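PDB 6BRM: putative metal-dependent isothiocyanate hydrolase SaxA from Pectobacterium carotovorum, which probably hydrolyses isothiocyanates, using a two-zinc site of the metallo-beta-lactamase superfamily. Local coordinates for residues D125-H128 / G129-L133. Residues are numbered along the deposited sequence; the frame is centred on the assembly and turned at random.
Sequences DGQH and GSNEL. With ZN (zinc ion), chain L.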
ATOM      1  N   ASP B 125       6.230  -0.725  -3.577  1.00 46.36           N
ATOM      2  CA  ASP B 125       4.991   0.038  -3.760  1.00 45.82           C
ATOM      3  C   ASP B 125       4.936   1.158  -2.731  1.00 44.89           C
ATOM      4  O   ASP B 125       5.059   0.904  -1.541  1.00 44.57           O
ATOM      5  CB  ASP B 125       3.753  -0.861  -3.627  1.00 45.74           C
ATOM      6  CG  ASP B 125       2.470  -0.181  -4.127  1.00 44.57           C
ATOM      7  OD1 ASP B 125       2.435   0.262  -5.294  1.00 43.21           O
ATOM      8  OD2 ASP B 125       1.493  -0.096  -3.355  1.00 43.52           O
ATOM      9  N   GLY B 126       4.771   2.392  -3.204  1.00 45.96           N
ATOM     10  CA  GLY B 126       4.604   3.564  -2.342  1.00 45.41           C
ATOM     11  C   GLY B 126       3.219   4.152  -2.529  1.00 45.36           C
ATOM     12  O   GLY B 126       2.393   3.587  -3.246  1.00 43.29           O
ATOM     13  N   GLN B 127       2.960   5.274  -1.863  1.00 45.42           N
ATOM     14  CA  GLN B 127       1.755   6.058  -2.097  1.00 46.51           C
ATOM     15  C   GLN B 127       2.125   7.532  -2.248  1.00 47.79           C
ATOM     16  O   GLN B 127       2.562   8.167  -1.288  1.00 50.00           O
ATOM     17  CB  GLN B 127       0.753   5.853  -0.961  1.00 47.16           C
ATOM     18  CG  GLN B 127      -0.668   6.255  -1.326  1.00 47.46           C
ATOM     19  CD  GLN B 127      -1.698   5.713  -0.357  1.00 48.29           C
ATOM     20  OE1 GLN B 127      -2.336   4.692  -0.621  1.00 48.57           O
ATOM     21  NE2 GLN B 127      -1.861   6.389   0.773  1.00 48.66           N
ATOM     22  N   HIS B 128       1.929   8.069  -3.453  1.00 48.66           N
ATOM     23  CA  HIS B 128       2.323   9.438  -3.807  1.00 47.83           C
ATOM     24  C   HIS B 128       1.206  10.415  -3.417  1.00 48.15           C
ATOM     25  O   HIS B 128       0.643  11.110  -4.266  1.00 51.12           O
ATOM     26  CB  HIS B 128       2.627   9.501  -5.316  1.00 47.35           C
ATOM     27  CG  HIS B 128       3.501  10.647  -5.728  1.00 47.82           C
ATOM     28  ND1 HIS B 128       3.673  11.779  -4.960  1.00 46.80           N
ATOM     29  CD2 HIS B 128       4.231  10.842  -6.853  1.00 46.82           C
ATOM     30  CE1 HIS B 128       4.483  12.614  -5.588  1.00 46.88           C
ATOM     31  NE2 HIS B 128       4.829  12.074  -6.742  1.00 45.96           N
ATOM     32  N   GLY B 129       0.902  10.481  -2.124  1.00 46.80           N
ATOM     33  CA  GLY B 129      -0.242  11.251  -1.629  1.00 46.04           C
ATOM     34  C   GLY B 129      -0.866  10.642  -0.393  1.00 45.91           C
ATOM     35  O   GLY B 129      -0.561   9.509  -0.026  1.00 45.31           O
ATOM     36  N   SER B 130      -1.745  11.411   0.243  1.00 48.15           N
ATOM     37  CA  SER B 130      -2.507  10.951   1.409  1.00 48.89           C
ATOM     38  C   SER B 130      -3.606   9.970   1.004  1.00 48.99           C
ATOM     39  O   SER B 130      -3.943   9.859  -0.172  1.00 50.48           O
ATOM     40  CB  SER B 130      -3.146  12.143   2.120  1.00 49.43           C
ATOM     41  OG  SER B 130      -4.061  12.802   1.257  1.00 50.21           O
ATOM     42  N   ASN B 131      -4.170   9.280   1.991  1.00 50.01           N
ATOM     43  CA  ASN B 131      -5.307   8.370   1.778  1.00 49.83           C
ATOM     44  C   ASN B 131      -6.511   9.063   1.141  1.00 51.05           C
ATOM     45  O   ASN B 131      -7.190   8.474   0.297  1.00 52.13           O
ATOM     46  CB  ASN B 131      -5.741   7.730   3.106  1.00 48.91           C
ATOM     47  CG  ASN B 131      -4.763   6.681   3.603  1.00 48.57           C
ATOM     48  OD1 ASN B 131      -3.707   6.467   3.013  1.00 49.07           O
ATOM     49  ND2 ASN B 131      -5.116   6.020   4.697  1.00 48.59           N
ATOM     50  N   GLU B 132      -6.755  10.310   1.543  1.00 52.53           N
ATOM     51  CA  GLU B 132      -7.904  11.086   1.056  1.00 53.43           C
ATOM     52  C   GLU B 132      -7.735  11.410  -0.425  1.00 51.15           C
ATOM     53  O   GLU B 132      -8.661  11.220  -1.217  1.00 49.11           O
ATOM     54  CB  GLU B 132      -8.093  12.396   1.848  1.00 56.39           C
ATOM     55  CG  GLU B 132      -8.000  12.315   3.376  1.00 59.40           C
ATOM     56  CD  GLU B 132      -8.701  11.108   3.981  1.00 61.83           C
ATOM     57  OE1 GLU B 132      -9.830  10.782   3.547  1.00 63.70           O
ATOM     58  OE2 GLU B 132      -8.122  10.491   4.902  1.00 61.07           O
ATOM     59  N   LEU B 133      -6.540  11.877  -0.787  1.00 49.21           N
ATOM     60  CA  LEU B 133      -6.197  12.191  -2.178  1.00 48.30           C
ATOM     61  C   LEU B 133      -6.545  11.072  -3.162  1.00 47.08           C
ATOM     62  O   LEU B 133      -7.054  11.346  -4.246  1.00 47.85           O
ATOM     63  CB  LEU B 133      -4.706  12.537  -2.297  1.00 48.61           C
ATOM     64  CG  LEU B 133      -4.227  13.034  -3.672  1.00 48.95           C
ATOM     65  CD1 LEU B 133      -3.287  14.228  -3.534  1.00 49.78           C
ATOM     66  CD2 LEU B 133      -3.564  11.930  -4.486  1.00 49.25           C
TER
HETATM   67 ZN    ZN L 301       6.251  12.422  -8.378  1.00 48.41          ZN
HETATM   68  O   HOH W   1       7.104  14.375  -8.869  1.00 47.57           O
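Gln127 reaches along the loop to Gly129 and Asn131, its amide bridging a backbone carbonyl and a side chain. From CB outward the chain runs past the carbonyl of Gly129: CB of Gln127 lies 4.0 Å from Gly129 O and CG of Gln127 3.5 Å from the same oxygen. CD of Gln127 sits between the two acceptors, 4.0 Å from both Gly129 O and Asn131 OD1. CG stands anti to the backbone N (chi1 -161°), and the chain is extended beyond CG, which helps carry the amide out toward Asn131. There Gln127 NE2 gives a hydrogen bond of 2.9 Å to Asn131 OD1, received in the plane of that carbonyl and almost in the amide plane of Gln127. The two amides nevertheless stand nearly perpendicular, 79° apart. A second, weak hydrogen bond joins Gln127 NE2 to Gly129 O at 3.5 Å. The other amide atom, OE1, accepts from the backbone N of Lys169 of the second subunit, so both ends of the amide are engaged and its rotation is probably fixed. Asn131 itself packs on Asn131 of that subunit, which places this part of the loop at the dimer interface.

Gly129 N makes a weak hydrogen bond of 3.0 Å back to Gln127 O, closing an inverse gamma turn centred on His128. The His128 ring leaves the turn on the zinc side; His128 NE2 binds the zinc ion at 2.2 Å, while ND1 is hydrogen-bonded to Ile198 O, a second-shell contact that probably helps orient the ring. His67, His69 and Asp164 bind the same zinc ion, as does a water. The loop from strand 120-124 to helix 137-143 thus delivers one histidine ligand to the dinuclear zinc centre of the metallo-beta-lactamase fold.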